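Local coordinates for protein branched-chain alpha-ketoacid decarboxylase (Lactococcus lactis, PDB 2VBF) that probably decarboxylates branched-chain and aromatic alpha-keto acids to aldehydes, using thiamine diphosphate together with a magnesium ion, at residues Val27-Leu32 / Leu55-Ser60; Gly48-Gln53 / Leu92-Val97; Pro123-Gln128 / Asn186-Val191. All blocks are in the same frame, centred on the assembly; numbering follows the deposited sequence.

Contact 1: residues Val27-Leu32 / Leu55-Ser60; sequences VGDYLL and LDQIIS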
loop_
_atom_site.group_PDB
_atom_site.type_symbol
_atom_site.label_atom_id
_atom_site.label_comp_id
_atom_site.label_asym_id
_atom_site.label_seq_id
_atom_site.Cartn_x
_atom_site.Cartn_y
_atom_site.Cartn_z
ATOM N N VAL A 27 4.379 12.368 -27.349
ATOM C CA VAL A 27 3.525 12.668 -26.194
ATOM C C VAL A 27 4.333 12.548 -24.885
ATOM O O VAL A 27 4.206 13.381 -23.982
ATOM C CB VAL A 27 2.310 11.716 -26.179
ATOM C CG1 VAL A 27 1.557 11.797 -24.859
ATOM C CG2 VAL A 27 1.381 11.995 -27.386
ATOM N N GLY A 28 5.175 11.519 -24.790
ATOM C CA GLY A 28 6.088 11.367 -23.645
ATOM C C GLY A 28 6.963 12.588 -23.408
ATOM O O GLY A 28 7.096 13.067 -22.284
ATOM N N ASP A 29 7.559 13.098 -24.486
ATOM C CA ASP A 29 8.360 14.324 -24.422
ATOM C C ASP A 29 7.529 15.529 -23.972
ATOM O O ASP A 29 7.981 16.336 -23.166
ATOM C CB ASP A 29 8.990 14.632 -25.787
ATOM C CG ASP A 29 9.880 13.512 -26.290
ATOM O OD1 ASP A 29 10.750 13.044 -25.529
ATOM O OD2 ASP A 29 9.704 13.080 -27.446
ATOM N N TYR A 30 6.312 15.632 -24.500
ATOM C CA TYR A 30 5.393 16.719 -24.144
ATOM C C TYR A 30 5.104 16.736 -22.639
ATOM O O TYR A 30 5.233 17.776 -21.970
ATOM C CB TYR A 30 4.094 16.588 -24.932
ATOM C CG TYR A 30 3.202 17.814 -24.880
ATOM C CD1 TYR A 30 3.226 18.754 -25.904
ATOM C CD2 TYR A 30 2.332 18.033 -23.818
ATOM C CE1 TYR A 30 2.420 19.867 -25.869
ATOM C CE2 TYR A 30 1.518 19.153 -23.774
ATOM C CZ TYR A 30 1.570 20.072 -24.801
ATOM O OH TYR A 30 0.771 21.197 -24.788
ATOM N N LEU A 31 4.744 15.565 -22.120
ATOM C CA LEU A 31 4.479 15.392 -20.692
ATOM C C LEU A 31 5.690 15.760 -19.847
ATOM O O LEU A 31 5.572 16.533 -18.894
ATOM C CB LEU A 31 4.026 13.963 -20.410
ATOM C CG LEU A 31 3.685 13.576 -18.972
ATOM C CD1 LEU A 31 2.757 14.602 -18.332
ATOM C CD2 LEU A 31 3.042 12.177 -18.959
ATOM N N LEU A 32 6.867 15.258 -20.231
ATOM C CA LEU A 32 8.072 15.517 -19.470
ATOM C C LEU A 32 8.469 17.006 -19.548
ATOM O O LEU A 32 8.934 17.576 -18.564
ATOM C CB LEU A 32 9.204 14.575 -19.916
ATOM C CG LEU A 32 8.985 13.080 -19.584
ATOM C CD1 LEU A 32 10.032 12.209 -20.238
ATOM C CD2 LEU A 32 8.982 12.871 -18.074
ATOM N N LEU A 55 9.490 5.143 -19.333
ATOM C CA LEU A 55 10.668 5.189 -18.458
ATOM C C LEU A 55 11.953 5.495 -19.231
ATOM O O LEU A 55 12.760 6.316 -18.782
ATOM C CB LEU A 55 10.837 3.897 -17.642
ATOM C CG LEU A 55 10.487 4.013 -16.162
ATOM C CD1 LEU A 55 10.507 2.634 -15.504
ATOM C CD2 LEU A 55 11.416 4.978 -15.456
ATOM N N ASP A 56 12.117 4.879 -20.399
ATOM C CA ASP A 56 13.290 5.147 -21.237
ATOM C C ASP A 56 13.404 6.645 -21.490
ATOM O O ASP A 56 14.497 7.196 -21.483
ATOM C CB ASP A 56 13.187 4.431 -22.583
ATOM C CG ASP A 56 13.332 2.925 -22.471
ATOM O OD1 ASP A 56 13.951 2.431 -21.504
ATOM O OD2 ASP A 56 12.828 2.237 -23.380
ATOM N N GLN A 57 12.260 7.294 -21.716
ATOM C CA GLN A 57 12.236 8.735 -22.003
ATOM C C GLN A 57 12.661 9.557 -20.805
ATOM O O GLN A 57 13.340 10.580 -20.958
ATOM C CB GLN A 57 10.849 9.169 -22.502
ATOM C CG GLN A 57 10.434 8.439 -23.766
ATOM C CD GLN A 57 9.064 8.837 -24.268
ATOM O OE1 GLN A 57 8.052 8.565 -23.620
ATOM N NE2 GLN A 57 9.015 9.432 -25.454
ATOM N N ILE A 58 12.263 9.112 -19.613
ATOM C CA ILE A 58 12.683 9.762 -18.378
ATOM C C ILE A 58 14.191 9.625 -18.195
ATOM O O ILE A 58 14.854 10.595 -17.843
ATOM C CB ILE A 58 11.998 9.168 -17.124
ATOM C CG1 ILE A 58 10.478 9.357 -17.205
ATOM C CG2 ILE A 58 12.572 9.826 -15.860
ATOM C CD1 ILE A 58 9.675 8.696 -16.068
ATOM N N ILE A 59 14.714 8.424 -18.440
ATOM C CA ILE A 59 16.143 8.160 -18.279
ATOM C C ILE A 59 16.947 9.041 -19.237
ATOM O O ILE A 59 17.996 9.572 -18.866
ATOM C CB ILE A 59 16.500 6.664 -18.521
ATOM C CG1 ILE A 59 15.880 5.767 -17.444
ATOM C CG2 ILE A 59 18.028 6.471 -18.570
ATOM C CD1 ILE A 59 16.317 6.068 -16.033
ATOM N N SER A 60 16.431 9.218 -20.447
ATOM C CA SER A 60 17.129 9.988 -21.489
ATOM C C SER A 60 17.170 11.499 -21.236
ATOM O O SER A 60 18.013 12.184 -21.806
ATOM C CB SER A 60 16.492 9.722 -22.849
ATOM O OG SER A 60 16.744 8.390 -23.265
HETATM O O HOH W 1 11.604 10.563 -26.431
#
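Gly28 faces Gln57 and Leu32 faces Ile58 where helical segments 27-32 and 55-60 pass each other, their axes 9.9 Å apart at closest and their N-to-C directions 52° apart. The backbones come nearest at Gly28 and Gln57, with CA atoms 6.9 Å apart; a CB on Gly28 would clash with the Gln57 amide. That amide sits against the glycine, OE1 3.4 Å from Gly28 CA, carried across by a chain that runs extended beyond CG (chi2 179°). Its other end works through water: a bridging molecule accepts from Gln57 NE2 at 3.0 Å and donates to Asp29 OD1 at 2.8 Å. Asp29 OD2 and, weakly, Gln57 NE2 also bond to Thr26 OG1. Both helices belong to the N-terminal cofactor-binding domain and lie against the same strand of its parallel sheet, with Leu32 and Ile58 both touching Ile43. A little further along, Leu32 points its two methyls at the partner helix: CD1 is 3.9 Å from Gln57 CB, and CD2 is 3.9 Å from Ile58 CG1. Cutting Gln57 back to an alanine is likely to open a gap beside Gly28 and leave the bridging water without its amide donor.

Contact 2: residues Gly48-Gln53 / Leu92-Val97; sequences GDYNLQ and LTTFGV. With TPP (thiamine diphosphate), chain D.
Asn51 crosses Leu92 at a slant, its amide against the leucine's branch point, with ND2 3.6 Å from Leu92 CG. Its chi1 of 70° sets CG between the backbone N and the carbonyl carbon, which turns the amide back over its own turn and toward the strand. ND2 then gives a weak bond to Thr93 O at 3.2 Å, and another weak one to Val46 O. OD1 accepts from Gly48 N at 3.0 Å, the donor standing 43° out of the amide carbonyl plane. Bonds at both ends thus fix which way the amide is flipped.

Tyr50 comes in beside Thr94 and Phe95, again aslant: its CB is 3.5 Å from Thr94 OG1, and its CD2 is 3.7 Å from Phe95 CB. Asp49 OD1 stands 3.7 Å above the Tyr50 ring plane, over the centre, while the phenol OH bonds to His135 O. One water ties Asp49 OD1 to Thr94 OG1.

The turn before helix 52-60 thus packs on the C-terminal end of strand 89-94, at the cofactor pocket. Val97 CG2 lies 3.4 Å from N3' of thiamine diphosphate, and Gly48 CA 3.7 Å from its C7'; Thr402 and Ser454 of the second subunit bond to the same molecule. Pyrimidine and methylene bridge are met here by carbon, whereas Asn51 is bonded to backbone, Asp49 to His135 and to Asn569 of the second subunit, so these segments shape the pocket chiefly by packing.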
loop_
_atom_site.group_PDB
_atom_site.type_symbol
_atom_site.label_atom_id
_atom_site.label_comp_id
_atom_site.label_asym_id
_atom_site.label_seq_id
_atom_site.Cartn_x
_atom_site.Cartn_y
_atom_site.Cartn_z
ATOM N N GLY A 48 7.009 -1.159 -14.494
ATOM C CA GLY A 48 6.232 -2.313 -14.900
ATOM C C GLY A 48 6.189 -2.333 -16.408
ATOM O O GLY A 48 6.488 -1.330 -17.048
ATOM N N ASP A 49 5.836 -3.466 -16.992
ATOM C CA ASP A 49 5.889 -3.577 -18.450
ATOM C C ASP A 49 5.048 -2.489 -19.155
ATOM O O ASP A 49 5.415 -2.034 -20.229
ATOM C CB ASP A 49 5.579 -5.008 -18.944
ATOM C CG ASP A 49 4.120 -5.396 -18.806
ATOM O OD1 ASP A 49 3.511 -5.132 -17.749
ATOM O OD2 ASP A 49 3.574 -5.989 -19.761
ATOM N N TYR A 50 3.971 -2.031 -18.513
ATOM C CA TYR A 50 3.103 -0.997 -19.086
ATOM C C TYR A 50 3.699 0.419 -18.995
ATOM O O TYR A 50 3.067 1.375 -19.468
ATOM C CB TYR A 50 1.730 -1.012 -18.394
ATOM C CG TYR A 50 0.957 -2.322 -18.483
ATOM C CD1 TYR A 50 0.963 -3.087 -19.644
ATOM C CD2 TYR A 50 0.190 -2.786 -17.402
ATOM C CE1 TYR A 50 0.231 -4.274 -19.733
ATOM C CE2 TYR A 50 -0.515 -3.969 -17.478
ATOM C CZ TYR A 50 -0.499 -4.712 -18.649
ATOM O OH TYR A 50 -1.230 -5.883 -18.731
ATOM N N ASN A 51 4.879 0.590 -18.395
ATOM C CA ASN A 51 5.507 1.920 -18.371
ATOM C C ASN A 51 6.988 1.999 -18.777
ATOM O O ASN A 51 7.592 3.059 -18.655
ATOM C CB ASN A 51 5.258 2.622 -17.025
ATOM C CG ASN A 51 6.009 2.003 -15.868
ATOM O OD1 ASN A 51 7.091 1.445 -16.042
ATOM N ND2 ASN A 51 5.464 2.158 -14.657
ATOM N N LEU A 52 7.562 0.893 -19.262
ATOM C CA LEU A 52 9.007 0.848 -19.504
ATOM C C LEU A 52 9.452 1.763 -20.642
ATOM O O LEU A 52 10.498 2.386 -20.542
ATOM C CB LEU A 52 9.485 -0.585 -19.752
ATOM C CG LEU A 52 9.289 -1.565 -18.589
ATOM C CD1 LEU A 52 9.842 -2.943 -18.962
ATOM C CD2 LEU A 52 9.910 -1.085 -17.277
ATOM N N GLN A 53 8.651 1.861 -21.705
ATOM C CA GLN A 53 8.990 2.709 -22.849
ATOM C C GLN A 53 9.017 4.188 -22.422
ATOM O O GLN A 53 9.922 4.937 -22.787
ATOM C CB GLN A 53 7.999 2.472 -23.999
ATOM C CG GLN A 53 8.157 1.132 -24.758
ATOM C CD GLN A 53 7.666 -0.080 -23.971
ATOM O OE1 GLN A 53 8.006 -0.246 -22.802
ATOM N NE2 GLN A 53 6.871 -0.932 -24.610
ATOM N N LEU A 92 5.440 7.665 -11.002
ATOM C CA LEU A 92 5.025 6.792 -12.083
ATOM C C LEU A 92 4.734 5.402 -11.541
ATOM O O LEU A 92 5.581 4.810 -10.851
ATOM C CB LEU A 92 6.156 6.700 -13.116
ATOM C CG LEU A 92 5.981 5.749 -14.301
ATOM C CD1 LEU A 92 4.799 6.135 -15.185
ATOM C CD2 LEU A 92 7.293 5.646 -15.120
ATOM N N THR A 93 3.573 4.852 -11.890
ATOM C CA THR A 93 3.226 3.487 -11.490
ATOM C C THR A 93 2.736 2.716 -12.696
ATOM O O THR A 93 2.585 3.278 -13.783
ATOM C CB THR A 93 2.135 3.485 -10.404
ATOM O OG1 THR A 93 0.948 4.107 -10.917
ATOM C CG2 THR A 93 2.605 4.226 -9.162
ATOM N N THR A 94 2.485 1.428 -12.494
ATOM C CA THR A 94 1.896 0.589 -13.518
ATOM C C THR A 94 0.413 0.347 -13.192
ATOM O O THR A 94 -0.007 0.343 -12.037
ATOM C CB THR A 94 2.703 -0.704 -13.661
ATOM O OG1 THR A 94 2.426 -1.321 -14.930
ATOM C CG2 THR A 94 2.419 -1.636 -12.497
ATOM N N PHE A 95 -0.371 0.193 -14.255
ATOM C CA PHE A 95 -1.802 -0.067 -14.207
ATOM C C PHE A 95 -2.229 -1.087 -13.141
ATOM O O PHE A 95 -1.589 -2.142 -12.994
ATOM C CB PHE A 95 -2.228 -0.600 -15.582
ATOM C CG PHE A 95 -3.701 -0.655 -15.783
ATOM C CD1 PHE A 95 -4.413 0.503 -16.042
ATOM C CD2 PHE A 95 -4.383 -1.855 -15.745
ATOM C CE1 PHE A 95 -5.766 0.469 -16.237
ATOM C CE2 PHE A 95 -5.760 -1.894 -15.939
ATOM C CZ PHE A 95 -6.446 -0.723 -16.183
ATOM N N GLY A 96 -3.294 -0.761 -12.405
ATOM C CA GLY A 96 -3.878 -1.662 -11.421
ATOM C C GLY A 96 -3.041 -1.845 -10.169
ATOM O O GLY A 96 -3.284 -1.212 -9.139
ATOM N N VAL A 97 -2.048 -2.717 -10.259
ATOM C CA VAL A 97 -1.254 -3.086 -9.075
ATOM C C VAL A 97 -0.381 -1.938 -8.535
ATOM O O VAL A 97 -0.223 -1.789 -7.322
ATOM C CB VAL A 97 -0.378 -4.333 -9.331
ATOM C CG1 VAL A 97 -1.228 -5.527 -9.703
ATOM C CG2 VAL A 97 0.670 -4.041 -10.425
HETATM N "N1'" TPP D . 4.700 -3.335 -9.132
HETATM C "C2'" TPP D . 3.801 -4.256 -8.640
HETATM C CM2 TPP D . 3.102 -3.989 -7.345
HETATM N "N3'" TPP D . 3.558 -5.392 -9.357
HETATM C "C4'" TPP D . 4.208 -5.635 -10.554
HETATM N "N4'" TPP D . 3.886 -6.746 -11.205
HETATM C "C5'" TPP D . 5.143 -4.716 -11.052
HETATM C "C6'" TPP D . 5.382 -3.560 -10.315
HETATM C "C7'" TPP D . 5.892 -4.982 -12.362
HETATM N N3 TPP D . 6.837 -6.101 -12.263
HETATM C C2 TPP D . 6.589 -7.419 -12.637
HETATM S S1 TPP D . 7.807 -8.466 -12.424
HETATM C C5 TPP D . 8.720 -7.263 -11.852
HETATM C C4 TPP D . 8.111 -6.005 -11.811
HETATM C CM4 TPP D . 8.752 -4.729 -11.328
HETATM C C6 TPP D . 10.127 -7.619 -11.456
HETATM C C7 TPP D . 10.225 -8.608 -10.298
HETATM O O7 TPP D . 11.614 -8.720 -10.035
HETATM P PA TPP D . 12.233 -9.910 -9.142
HETATM O O1A TPP D . 11.313 -10.070 -7.942
HETATM O O2A TPP D . 13.632 -9.493 -8.759
HETATM O O3A TPP D . 12.115 -11.214 -10.057
HETATM P PB TPP D . 13.226 -11.838 -11.067
HETATM O O1B TPP D . 12.570 -11.859 -12.414
HETATM O O2B TPP D . 13.532 -13.215 -10.564
HETATM O O3B TPP D . 14.452 -10.968 -11.004
HETATM O O HOH W 2 3.320 -3.864 -15.238
#

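Contact 3: residues Pro123-Gln128 / Asn186-Val191; sequences PTSKVQ and NLPVDV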
loop_
_atom_site.group_PDB
_atom_site.type_symbol
_atom_site.label_atom_id
_atom_site.label_comp_id
_atom_site.label_asym_id
_atom_site.label_seq_id
_atom_site.Cartn_x
_atom_site.Cartn_y
_atom_site.Cartn_z
ATOM N N PRO A 123 -2.009 -0.637 -20.483
ATOM C CA PRO A 123 -1.847 -1.443 -21.713
ATOM C C PRO A 123 -2.094 -0.642 -23.002
ATOM O O PRO A 123 -2.717 0.419 -22.973
ATOM C CB PRO A 123 -2.884 -2.545 -21.550
ATOM C CG PRO A 123 -3.189 -2.604 -20.099
ATOM C CD PRO A 123 -3.019 -1.219 -19.576
ATOM N N THR A 124 -1.618 -1.150 -24.133
ATOM C CA THR A 124 -1.815 -0.437 -25.395
ATOM C C THR A 124 -3.293 -0.175 -25.658
ATOM O O THR A 124 -4.162 -0.945 -25.230
ATOM C CB THR A 124 -1.241 -1.209 -26.620
ATOM O OG1 THR A 124 -1.941 -2.448 -26.779
ATOM C CG2 THR A 124 0.246 -1.476 -26.470
ATOM N N SER A 125 -3.573 0.923 -26.353
ATOM C CA SER A 125 -4.923 1.245 -26.791
ATOM C C SER A 125 -5.631 0.051 -27.417
ATOM O O SER A 125 -6.815 -0.181 -27.154
ATOM C CB SER A 125 -4.890 2.418 -27.788
ATOM O OG SER A 125 -4.316 3.571 -27.190
ATOM N N LYS A 126 -4.914 -0.718 -28.241
ATOM C CA LYS A 126 -5.520 -1.868 -28.914
ATOM C C LYS A 126 -5.937 -2.944 -27.913
ATOM O O LYS A 126 -7.036 -3.481 -28.009
ATOM C CB LYS A 126 -4.578 -2.477 -29.959
ATOM C CG LYS A 126 -5.112 -3.788 -30.528
ATOM C CD LYS A 126 -4.412 -4.209 -31.795
ATOM C CE LYS A 126 -4.887 -5.594 -32.234
ATOM N NZ LYS A 126 -6.333 -5.621 -32.607
ATOM N N VAL A 127 -5.069 -3.246 -26.948
ATOM C CA VAL A 127 -5.397 -4.247 -25.921
ATOM C C VAL A 127 -6.628 -3.798 -25.120
ATOM O O VAL A 127 -7.536 -4.587 -24.854
ATOM C CB VAL A 127 -4.215 -4.515 -24.981
ATOM C CG1 VAL A 127 -4.672 -5.216 -23.689
ATOM C CG2 VAL A 127 -3.126 -5.325 -25.712
ATOM N N GLN A 128 -6.656 -2.525 -24.753
ATOM C CA GLN A 128 -7.795 -1.982 -24.015
ATOM C C GLN A 128 -9.099 -2.071 -24.816
ATOM O O GLN A 128 -10.132 -2.505 -24.297
ATOM C CB GLN A 128 -7.529 -0.551 -23.557
ATOM C CG GLN A 128 -6.329 -0.423 -22.638
ATOM C CD GLN A 128 -6.227 0.929 -21.924
ATOM O OE1 GLN A 128 -7.237 1.558 -21.595
ATOM N NE2 GLN A 128 -4.991 1.354 -21.651
ATOM N N ASN A 186 -3.434 8.660 -16.964
ATOM C CA ASN A 186 -3.302 7.283 -17.426
ATOM C C ASN A 186 -2.720 7.363 -18.837
ATOM O O ASN A 186 -3.315 7.973 -19.726
ATOM C CB ASN A 186 -4.652 6.547 -17.336
ATOM C CG ASN A 186 -4.642 5.166 -17.975
ATOM O OD1 ASN A 186 -5.163 4.188 -17.403
ATOM N ND2 ASN A 186 -4.101 5.078 -19.171
ATOM N N LEU A 187 -1.544 6.751 -19.015
ATOM C CA LEU A 187 -0.758 6.840 -20.245
ATOM C C LEU A 187 -0.566 5.461 -20.893
ATOM O O LEU A 187 0.305 4.685 -20.471
ATOM C CB LEU A 187 0.609 7.427 -19.909
ATOM C CG LEU A 187 1.644 7.620 -21.027
ATOM C CD1 LEU A 187 1.151 8.660 -22.003
ATOM C CD2 LEU A 187 2.964 8.058 -20.441
ATOM N N PRO A 188 -1.384 5.127 -21.897
ATOM C CA PRO A 188 -1.162 3.853 -22.601
ATOM C C PRO A 188 0.217 3.796 -23.268
ATOM O O PRO A 188 0.729 4.822 -23.699
ATOM C CB PRO A 188 -2.293 3.833 -23.634
ATOM C CG PRO A 188 -3.370 4.734 -23.014
ATOM C CD PRO A 188 -2.573 5.839 -22.402
ATOM N N VAL A 189 0.811 2.611 -23.339
ATOM C CA VAL A 189 2.145 2.458 -23.968
ATOM C C VAL A 189 2.290 3.119 -25.344
ATOM O O VAL A 189 3.199 3.934 -25.550
ATOM C CB VAL A 189 2.529 0.991 -24.097
ATOM C CG1 VAL A 189 3.888 0.869 -24.803
ATOM C CG2 VAL A 189 2.565 0.355 -22.711
ATOM N N ASP A 190 1.418 2.764 -26.279
ATOM C CA ASP A 190 1.466 3.327 -27.639
ATOM C C ASP A 190 1.258 4.847 -27.670
ATOM O O ASP A 190 1.705 5.531 -28.592
ATOM C CB ASP A 190 0.440 2.629 -28.567
ATOM C CG ASP A 190 -0.985 2.781 -28.086
ATOM O OD1 ASP A 190 -1.856 3.165 -28.904
ATOM O OD2 ASP A 190 -1.230 2.520 -26.882
ATOM N N VAL A 191 0.570 5.389 -26.665
ATOM C CA VAL A 191 0.279 6.819 -26.661
ATOM C C VAL A 191 1.528 7.652 -26.347
ATOM O O VAL A 191 1.743 8.710 -26.954
ATOM C CB VAL A 191 -0.898 7.150 -25.715
ATOM C CG1 VAL A 191 -1.076 8.652 -25.581
ATOM C CG2 VAL A 191 -2.185 6.477 -26.226
HETATM O O HOH W 3 -2.525 0.232 -29.672
#
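The carboxylate of Asp190 is met by the backbone N of Ser125 from above its plane, 39° out of it: Ser125 N donates to Asp190 OD2 at 2.9 Å in a nearly straight bond (170°). Ser125 OG lies close to that plane, 3.0 Å from Asp190 OD1, though its proton has another acceptor in range. The second flat group, the amide of Gln128, donates from NE2 to Pro123 O at 2.8 Å and weakly to Ser122 OG; the Gln128 side chain crosses Pro188 at about a right angle, NE2 4.0 Å from Pro188 CG. Pro123 O lies 3.5 Å from Pro188 CB.

Strands 116-122 and 183-188 are parallel neighbours in the N-terminal sheet, and this contact joins what follows each: the start of helix 125-130 and the short, weakly bonded helix about 189-192. Thr124 is the N-cap of helix 125-130. With chi1 at 63°, its OG1 turns forward to accept from Val127 N at 3.2 Å, while its methyl CG2 lies 4.1 Å from Val189 CB. Asp190 sits at this turn, where the helix N-terminus would probably stabilise its negative charge. A water bound by Lys126 N donates weakly to Asp190 OD1.

In the fold
All three contacts gather round one parallel sheet in the N-terminal part of the chain, on the same side of the chain's centre. Contacts 1 and 2 have centres about 14 Å apart and share helix 52-60; their segments alternate along the sequence, and Leu55 and Ile58 pack on Leu92. Contact 3 follows later, its centre about 11 Å from that of contact 2 and about 16 Å from that of contact 1. Pro123 joins it to Tyr50 and Phe95, Val189 to Tyr50 and Gln53, while Val27 packs on Leu187 and Val191. The shared sheet thus puts contact 2, which touches the cofactor, in one packed unit with contacts 1 and 3, beside the second subunit.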